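Alpha-fucosidase (Bifidobacterium bifidum, PDB 2EAB) is the catalytic domain of a larger 1,2-alpha-L-fucosidase and probably releases alpha-1,2-linked L-fucose from glycans by hydrolysis; the domain also binds calcium. Local coordinates at residues A[46-51]-A[61-65]; A[71-75]-A[400-404]; A[159-163]-A[377-381]. One frame throughout, in Å; residues are numbered along the deposited sequence.

Interaction 1 of 3, residues A[46-51]-A[61-65]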
loop_
_atom_site.group_PDB
_atom_site.type_symbol
_atom_site.label_atom_id
_atom_site.label_comp_id
_atom_site.label_asym_id
_atom_site.label_seq_id
_atom_site.Cartn_x
_atom_site.Cartn_y
_atom_site.Cartn_z
ATOM N N ARG A 46 -1.210 17.074 16.473
ATOM C CA ARG A 46 0.124 16.827 17.003
ATOM C C ARG A 46 0.498 15.356 16.831
ATOM O O ARG A 46 1.620 15.039 16.423
ATOM C CB ARG A 46 0.240 17.250 18.473
ATOM C CG ARG A 46 1.670 17.199 19.021
ATOM C CD ARG A 46 2.491 18.426 18.629
ATOM N NE ARG A 46 1.998 19.655 19.254
ATOM C CZ ARG A 46 2.447 20.878 18.976
ATOM N NH1 ARG A 46 3.417 21.060 18.086
ATOM N NH2 ARG A 46 1.923 21.924 19.596
ATOM N N TRP A 47 -0.446 14.464 17.132
ATOM C CA TRP A 47 -0.219 13.027 16.973
ATOM C C TRP A 47 0.314 12.693 15.570
ATOM O O TRP A 47 1.346 12.021 15.421
ATOM C CB TRP A 47 -1.500 12.218 17.258
ATOM C CG TRP A 47 -1.304 10.771 16.894
ATOM C CD1 TRP A 47 -0.748 9.801 17.671
ATOM C CD2 TRP A 47 -1.610 10.149 15.636
ATOM N NE1 TRP A 47 -0.701 8.608 16.985
ATOM C CE2 TRP A 47 -1.219 8.797 15.730
ATOM C CE3 TRP A 47 -2.196 10.600 14.446
ATOM C CZ2 TRP A 47 -1.375 7.895 14.671
ATOM C CZ3 TRP A 47 -2.349 9.705 13.390
ATOM C CH2 TRP A 47 -1.942 8.369 13.514
ATOM N N GLN A 48 -0.389 13.159 14.542
ATOM C CA GLN A 48 -0.074 12.728 13.175
ATOM C C GLN A 48 1.230 13.304 12.648
ATOM O O GLN A 48 1.846 12.717 11.758
ATOM C CB GLN A 48 -1.212 13.047 12.200
ATOM C CG GLN A 48 -1.405 14.525 11.922
ATOM C CD GLN A 48 -2.358 14.792 10.782
ATOM O OE1 GLN A 48 -2.659 13.905 9.976
ATOM N NE2 GLN A 48 -2.825 16.029 10.692
ATOM N N GLN A 49 1.655 14.445 13.192
ATOM C CA GLN A 49 2.838 15.131 12.668
ATOM C C GLN A 49 4.132 14.792 13.397
ATOM O O GLN A 49 5.218 15.019 12.858
ATOM C CB GLN A 49 2.634 16.653 12.650
ATOM C CG GLN A 49 1.446 17.097 11.814
ATOM C CD GLN A 49 1.553 18.520 11.288
ATOM O OE1 GLN A 49 2.651 19.047 11.074
ATOM N NE2 GLN A 49 0.403 19.138 11.048
ATOM N N THR A 50 4.023 14.257 14.609
ATOM C CA THR A 50 5.186 14.219 15.504
ATOM C C THR A 50 5.524 12.881 16.164
ATOM O O THR A 50 6.647 12.715 16.637
ATOM C CB THR A 50 5.086 15.288 16.630
ATOM O OG1 THR A 50 4.063 14.909 17.551
ATOM C CG2 THR A 50 4.776 16.672 16.077
ATOM N N THR A 51 4.579 11.943 16.222
ATOM C CA THR A 51 4.814 10.695 16.946
ATOM C C THR A 51 5.489 9.639 16.071
ATOM O O THR A 51 5.458 9.721 14.843
ATOM C CB THR A 51 3.512 10.133 17.565
ATOM O OG1 THR A 51 2.599 9.780 16.518
ATOM C CG2 THR A 51 2.868 11.158 18.502
ATOM N N GLY A 61 2.045 0.910 18.005
ATOM C CA GLY A 61 2.147 2.060 18.880
ATOM C C GLY A 61 2.681 3.261 18.135
ATOM O O GLY A 61 3.368 3.123 17.120
ATOM N N THR A 62 2.346 4.442 18.640
ATOM C CA THR A 62 2.945 5.690 18.192
ATOM C C THR A 62 3.407 6.447 19.434
ATOM O O THR A 62 2.595 6.827 20.286
ATOM C CB THR A 62 1.993 6.539 17.310
ATOM O OG1 THR A 62 0.626 6.244 17.631
ATOM C CG2 THR A 62 2.236 6.258 15.823
ATOM N N VAL A 63 4.722 6.621 19.535
ATOM C CA VAL A 63 5.380 7.090 20.752
ATOM C C VAL A 63 5.498 8.606 20.769
ATOM O O VAL A 63 5.987 9.210 19.812
ATOM C CB VAL A 63 6.791 6.472 20.881
ATOM C CG1 VAL A 63 7.486 6.940 22.160
ATOM C CG2 VAL A 63 6.703 4.961 20.847
ATOM N N TRP A 64 5.061 9.210 21.872
ATOM C CA TRP A 64 5.160 10.658 22.037
ATOM C C TRP A 64 6.495 11.082 22.671
ATOM O O TRP A 64 7.069 12.098 22.295
ATOM C CB TRP A 64 3.979 11.184 22.860
ATOM C CG TRP A 64 2.626 11.030 22.202
ATOM C CD1 TRP A 64 1.969 9.860 21.921
ATOM C CD2 TRP A 64 1.759 12.086 21.766
ATOM N NE1 TRP A 64 0.758 10.125 21.329
ATOM C CE2 TRP A 64 0.601 11.481 21.223
ATOM C CE3 TRP A 64 1.851 13.484 21.773
ATOM C CZ2 TRP A 64 -0.459 12.224 20.702
ATOM C CZ3 TRP A 64 0.795 14.225 21.251
ATOM C CH2 TRP A 64 -0.343 13.590 20.720
ATOM N N GLY A 65 6.981 10.292 23.624
ATOM C CA GLY A 65 8.237 10.596 24.309
ATOM C C GLY A 65 8.136 11.756 25.282
ATOM O O GLY A 65 9.104 12.501 25.472
#
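Thr51 packs on Trp64 where the end of helix 42-50 meets residues 61-65. The methyl CG2 of Thr51 sits over the five-membered ring of Trp64, 3.5 Å from the centroid and only 6° off the ring normal. This is a CH-pi contact over the face. At chi1 64° the Thr51 hydroxyl lies between the backbone N and the carbonyl carbon. It turns back into the last helical turn, where Thr51 OG1 donates to Trp47 O at 2.8 Å, and the methyl is left to meet the indole. The same OG1 also lies above one face of the Trp47 ring, toward its rim.

Trp47 reaches strand 59-63 with its ring edge. Trp47 NE1 donates to Thr62 OG1 at 2.8 Å with an N-H...O angle of 164°, and the acceptor is in the indole plane. Thr62 OG1 also has a weak hydrogen bond to Thr73 O, and the Thr62 side chain is turned off a staggered position. The two indoles meet obliquely, with Trp47 CB 3.6 Å from Trp64 CZ2. Arg46 CG adds a looser apolar touch, 3.8 Å from Trp64 CZ3, before its chain bends away. Trp64 NE1 is used on the next strand, where it bonds Thr73 OG1. On the backbone, Thr51 CA makes a CA-H...O contact of 3.4 Å with Val63 O.

Thr51 is the first residue past the helix. Its hydroxyl turns back to the last turn and its methyl covers an aromatic face. The buried indole N-H groups of Trp47 and Trp64 both have acceptors. The nearly straight Trp47 bond fixes the direction of that ring edge, while the rest is mostly van der Waals and CH-pi packing, with one CA-H...O contact.

Interaction 2 of 3, residues A[71-75]-A[400-404]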
loop_
_atom_site.group_PDB
_atom_site.type_symbol
_atom_site.label_atom_id
_atom_site.label_comp_id
_atom_site.label_asym_id
_atom_site.label_seq_id
_atom_site.Cartn_x
_atom_site.Cartn_y
_atom_site.Cartn_z
ATOM N N ARG A 71 3.129 8.846 26.730
ATOM C CA ARG A 71 1.977 8.376 25.980
ATOM C C ARG A 71 2.439 7.554 24.785
ATOM O O ARG A 71 3.326 7.977 24.034
ATOM C CB ARG A 71 1.151 9.572 25.507
ATOM C CG ARG A 71 -0.131 9.215 24.779
ATOM C CD ARG A 71 -0.859 10.471 24.359
ATOM N NE ARG A 71 -2.037 10.155 23.555
ATOM C CZ ARG A 71 -2.876 11.054 23.045
ATOM N NH1 ARG A 71 -2.687 12.356 23.240
ATOM N NH2 ARG A 71 -3.917 10.647 22.329
ATOM N N VAL A 72 1.838 6.377 24.635
ATOM C CA VAL A 72 1.970 5.574 23.424
ATOM C C VAL A 72 0.563 5.316 22.900
ATOM O O VAL A 72 -0.209 4.572 23.502
ATOM C CB VAL A 72 2.700 4.237 23.684
ATOM C CG1 VAL A 72 2.831 3.434 22.390
ATOM C CG2 VAL A 72 4.066 4.481 24.314
ATOM N N THR A 73 0.225 5.961 21.793
ATOM C CA THR A 73 -1.076 5.764 21.169
ATOM C C THR A 73 -1.126 4.339 20.615
ATOM O O THR A 73 -0.154 3.873 20.010
ATOM C CB THR A 73 -1.322 6.850 20.111
ATOM O OG1 THR A 73 -1.340 8.131 20.760
ATOM C CG2 THR A 73 -2.638 6.636 19.381
ATOM N N PHE A 74 -2.237 3.647 20.847
ATOM C CA PHE A 74 -2.304 2.203 20.649
ATOM C C PHE A 74 -3.350 1.790 19.622
ATOM O O PHE A 74 -4.460 2.338 19.602
ATOM C CB PHE A 74 -2.580 1.509 21.990
ATOM C CG PHE A 74 -2.477 0.013 21.930
ATOM C CD1 PHE A 74 -1.245 -0.619 22.051
ATOM C CD2 PHE A 74 -3.611 -0.766 21.730
ATOM C CE1 PHE A 74 -1.146 -2.006 21.987
ATOM C CE2 PHE A 74 -3.519 -2.153 21.658
ATOM C CZ PHE A 74 -2.280 -2.772 21.786
ATOM N N ASN A 75 -2.982 0.810 18.795
ATOM C CA ASN A 75 -3.853 0.255 17.764
ATOM C C ASN A 75 -3.785 -1.260 17.714
ATOM O O ASN A 75 -2.738 -1.864 17.988
ATOM C CB ASN A 75 -3.428 0.750 16.378
ATOM C CG ASN A 75 -3.876 2.164 16.089
ATOM O OD1 ASN A 75 -5.044 2.409 15.766
ATOM N ND2 ASN A 75 -2.952 3.094 16.172
ATOM N N ILE A 400 -1.540 0.799 10.164
ATOM C CA ILE A 400 -2.311 0.377 11.331
ATOM C C ILE A 400 -2.415 1.485 12.389
ATOM O O ILE A 400 -2.979 1.251 13.461
ATOM C CB ILE A 400 -1.729 -0.904 12.027
ATOM C CG1 ILE A 400 -0.272 -0.700 12.474
ATOM C CG2 ILE A 400 -1.922 -2.140 11.162
ATOM C CD1 ILE A 400 0.248 -1.798 13.381
ATOM N N TRP A 401 -1.886 2.675 12.099
ATOM C CA TRP A 401 -1.692 3.707 13.128
ATOM C C TRP A 401 -2.729 4.814 13.029
ATOM O O TRP A 401 -2.860 5.443 11.989
ATOM C CB TRP A 401 -0.272 4.292 13.040
ATOM C CG TRP A 401 0.782 3.241 13.214
ATOM C CD1 TRP A 401 1.203 2.707 14.393
ATOM C CD2 TRP A 401 1.520 2.571 12.182
ATOM N NE1 TRP A 401 2.171 1.755 14.170
ATOM C CE2 TRP A 401 2.377 1.642 12.820
ATOM C CE3 TRP A 401 1.538 2.659 10.782
ATOM C CZ2 TRP A 401 3.258 0.821 12.108
ATOM C CZ3 TRP A 401 2.410 1.839 10.077
ATOM C CH2 TRP A 401 3.254 0.927 10.742
ATOM N N SER A 402 -3.452 5.063 14.119
ATOM C CA SER A 402 -4.455 6.127 14.147
ATOM C C SER A 402 -4.677 6.604 15.570
ATOM O O SER A 402 -4.440 5.865 16.518
ATOM C CB SER A 402 -5.778 5.646 13.567
ATOM O OG SER A 402 -6.372 4.709 14.442
ATOM N N VAL A 403 -5.152 7.840 15.688
ATOM C CA VAL A 403 -5.505 8.429 16.976
ATOM C C VAL A 403 -7.002 8.738 17.072
ATOM O O VAL A 403 -7.543 8.867 18.169
ATOM C CB VAL A 403 -4.667 9.709 17.263
ATOM C CG1 VAL A 403 -5.126 10.881 16.410
ATOM C CG2 VAL A 403 -4.699 10.067 18.746
ATOM N N THR A 404 -7.658 8.848 15.924
ATOM C CA THR A 404 -9.070 9.207 15.857
ATOM C C THR A 404 -9.955 7.965 15.925
ATOM O O THR A 404 -9.556 6.882 15.484
ATOM C CB THR A 404 -9.365 9.976 14.564
ATOM O OG1 THR A 404 -8.887 9.215 13.449
ATOM C CG2 THR A 404 -8.666 11.334 14.572
#
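Residues 71-75 of strand 69-76 and the loop 400-403 make a skewed pass with their directions 134° apart, in which Asn75 CA comes within 6.2 Å of Trp401 CA. No backbone hydrogen bonds join them, and Asn75 does the bridging. Its amide uses both ends on Ser402. Asn75 OD1 accepts from Ser402 OG at 3.0 Å, in the carbonyl plane and on a lone pair. Asn75 ND2 donates to Ser402 O at 3.2 Å, with a bent N-H...O angle of 147°. Ser402 OG lies between its own backbone N and carbonyl carbon (chi1 70°), which brings it to OD1.

Ile400 O stands almost straight above Asn75 CG at 2.9 Å. It is not hydrogen-bonded to the amide; Tyr136 OH serves this oxygen instead. Farther along the strand, Thr73 CG2 lies 3.5 Å from Ser402 O and 4.1 Å from Val403 CG2. Arg71 extends fully, and its NH2 comes 3.7 Å from Val403 CG2. The guanidinium is held by salt bridges to Asp141 and Asp43.

The contact joins the N-terminal beta domain to the catalytic domain beside a calcium ion, about 4 Å from the Ile400 side chain. The two Ser402 bonds fix the rotation of the buried Asn75 amide and tie the loop to the sheet. Ile400 O above the amide carbon may add a weak attraction, offset by its closeness to OD1.

Interaction 3 of 3, residues A[159-163]-A[377-381]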
loop_
_atom_site.group_PDB
_atom_site.type_symbol
_atom_site.label_atom_id
_atom_site.label_comp_id
_atom_site.label_asym_id
_atom_site.label_seq_id
_atom_site.Cartn_x
_atom_site.Cartn_y
_atom_site.Cartn_z
ATOM N N ASP A 159 14.056 8.678 19.546
ATOM C CA ASP A 159 14.384 8.183 18.222
ATOM C C ASP A 159 13.538 6.989 17.821
ATOM O O ASP A 159 12.883 6.346 18.651
ATOM C CB ASP A 159 15.883 7.848 18.113
ATOM C CG ASP A 159 16.267 6.612 18.900
ATOM O OD1 ASP A 159 15.792 5.508 18.553
ATOM O OD2 ASP A 159 17.055 6.742 19.856
ATOM N N LEU A 160 13.557 6.720 16.523
ATOM C CA LEU A 160 13.018 5.499 15.964
ATOM C C LEU A 160 14.143 4.843 15.193
ATOM O O LEU A 160 14.644 5.397 14.216
ATOM C CB LEU A 160 11.825 5.789 15.052
ATOM C CG LEU A 160 11.067 4.574 14.504
ATOM C CD1 LEU A 160 10.414 3.771 15.622
ATOM C CD2 LEU A 160 10.022 5.013 13.489
ATOM N N ASN A 161 14.555 3.678 15.677
ATOM C CA ASN A 161 15.607 2.913 15.042
ATOM C C ASN A 161 14.971 1.996 14.007
ATOM O O ASN A 161 14.421 0.946 14.347
ATOM C CB ASN A 161 16.387 2.111 16.087
ATOM C CG ASN A 161 17.621 1.447 15.513
ATOM O OD1 ASN A 161 17.678 1.120 14.327
ATOM N ND2 ASN A 161 18.620 1.236 16.364
ATOM N N LEU A 162 15.048 2.408 12.745
ATOM C CA LEU A 162 14.424 1.660 11.658
ATOM C C LEU A 162 15.102 0.314 11.449
ATOM O O LEU A 162 14.472 -0.639 11.001
ATOM C CB LEU A 162 14.452 2.455 10.347
ATOM C CG LEU A 162 13.876 3.870 10.309
ATOM C CD1 LEU A 162 13.931 4.395 8.882
ATOM C CD2 LEU A 162 12.448 3.915 10.843
ATOM N N SER A 163 16.392 0.247 11.775
ATOM C CA SER A 163 17.184 -0.966 11.572
ATOM C C SER A 163 16.845 -2.072 12.564
ATOM O O SER A 163 16.854 -3.257 12.216
ATOM C CB SER A 163 18.677 -0.644 11.653
ATOM O OG SER A 163 19.028 0.353 10.712
ATOM N N LYS A 377 13.672 4.455 3.032
ATOM C CA LYS A 377 13.797 3.355 3.978
ATOM C C LYS A 377 12.567 3.241 4.872
ATOM O O LYS A 377 12.176 2.143 5.267
ATOM C CB LYS A 377 15.046 3.546 4.835
ATOM C CG LYS A 377 16.336 3.307 4.074
ATOM C CD LYS A 377 17.533 3.828 4.847
ATOM C CE LYS A 377 18.815 3.458 4.129
ATOM N NZ LYS A 377 20.021 3.892 4.881
ATOM N N TYR A 378 11.964 4.386 5.183
ATOM C CA TYR A 378 10.777 4.439 6.037
ATOM C C TYR A 378 9.610 3.695 5.405
ATOM O O TYR A 378 8.835 3.057 6.114
ATOM C CB TYR A 378 10.375 5.888 6.274
ATOM C CG TYR A 378 9.575 6.215 7.526
ATOM C CD1 TYR A 378 9.776 5.548 8.740
ATOM C CD2 TYR A 378 8.668 7.265 7.498
ATOM C CE1 TYR A 378 9.053 5.919 9.889
ATOM C CE2 TYR A 378 7.956 7.642 8.624
ATOM C CZ TYR A 378 8.156 6.975 9.812
ATOM O OH TYR A 378 7.461 7.379 10.929
ATOM N N GLY A 379 9.476 3.775 4.082
ATOM C CA GLY A 379 8.415 3.061 3.384
ATOM C C GLY A 379 8.552 1.563 3.555
ATOM O O GLY A 379 7.557 0.850 3.657
ATOM N N ARG A 380 9.791 1.082 3.576
ATOM C CA ARG A 380 10.040 -0.326 3.840
ATOM C C ARG A 380 9.716 -0.646 5.298
ATOM O O ARG A 380 8.986 -1.591 5.582
ATOM C CB ARG A 380 11.482 -0.702 3.488
ATOM C CG ARG A 380 11.798 -0.541 2.002
ATOM C CD ARG A 380 13.146 -1.124 1.608
ATOM N NE ARG A 380 13.156 -2.582 1.653
ATOM C CZ ARG A 380 13.690 -3.303 2.635
ATOM N NH1 ARG A 380 14.269 -2.714 3.678
ATOM N NH2 ARG A 380 13.658 -4.622 2.567
ATOM N N TYR A 381 10.246 0.164 6.213
ATOM C CA TYR A 381 9.970 0.027 7.639
ATOM C C TYR A 381 8.466 -0.054 7.929
ATOM O O TYR A 381 8.017 -0.919 8.682
ATOM C CB TYR A 381 10.604 1.196 8.408
ATOM C CG TYR A 381 10.201 1.219 9.857
ATOM C CD1 TYR A 381 10.889 0.466 10.799
ATOM C CD2 TYR A 381 9.102 1.967 10.282
ATOM C CE1 TYR A 381 10.504 0.468 12.134
ATOM C CE2 TYR A 381 8.706 1.972 11.609
ATOM C CZ TYR A 381 9.411 1.222 12.528
ATOM O OH TYR A 381 9.017 1.223 13.842
#
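Leu162 meets Tyr381 and Tyr378, which lie three residues apart on helix 365-386. Leu162 CB lies above the plane of Tyr381 but beyond its rim, 4.1 Å from Tyr381 CD1. CG follows anti to the carbonyl carbon (chi1 -54°), which swings the branch toward the helix. There it forks. Leu162 CD1 continues outward and runs against the helix backbone, 4.2 Å from Tyr378 N and 4.3 Å from Lys377 CB. CD2 takes the closer place between the two tyrosines. Leu162 CD2 lies over one face of Tyr381, 3.8 Å from the ring centroid and 17° off the normal, a CH-pi contact shifted toward the CG side of the ring. The same Leu162 methyl, CD2, is 3.8 Å from Tyr378 CD1, approached obliquely.

Leu160 fills in at the outer end of the rings. Leu160 CD2 comes to the edge of Tyr378, 3.8 Å from Tyr378 CE1, and also lies 3.8 Å from Tyr381 CE2. Leu160 CD1 touches Tyr381 OH at 3.4 Å. That hydroxyl bonds Pro53 O, so the polar end of a largely apolar contact is satisfied. Lys377 gives only its aliphatic base here, and its NZ forms a salt bridge with Asp18.

No hydrogen bond crosses between the two segments. Two leucines, one near the end of strand 156-161 and one just past it, pack against two tyrosines one helical turn apart. Leu20 of the edge strand 19-22 and Tyr331 of helix 316-331 also border Leu162. This is an apolar interface between domains. It sets the margin of the N-terminal beta-sandwich against a helix of the helical catalytic domain, consistent with the (alpha/alpha)6 barrel of glycoside hydrolase family 95.

How the interactions relate
Interactions 1 and 2 touch, with centres 8 Å apart, because strands 59-63 and 69-76 are neighbours in one sheet. Thr62 N is 2.9 Å from Thr73 O, a probable hydrogen bond. Trp47 adds packing, its CH2 lying 3.4 Å from Trp401 O. Centre to centre, interaction 3 is 15 Å from interaction 1 and 18 Å from interaction 2. Strand 52-55 lies near interactions 2 and 3, since Phe54 O bonds Trp401 and Pro53 O bonds Tyr381. The calcium ion is about 4, 14 and 13 Å from the side chains of Ile400, Thr62 and Tyr381, respectively. Helix 365-386 carries both Tyr381 and calcium-binding Ser386. Interaction 1 lies within the N-terminal domain; interactions 2 and 3 cross to the catalytic one.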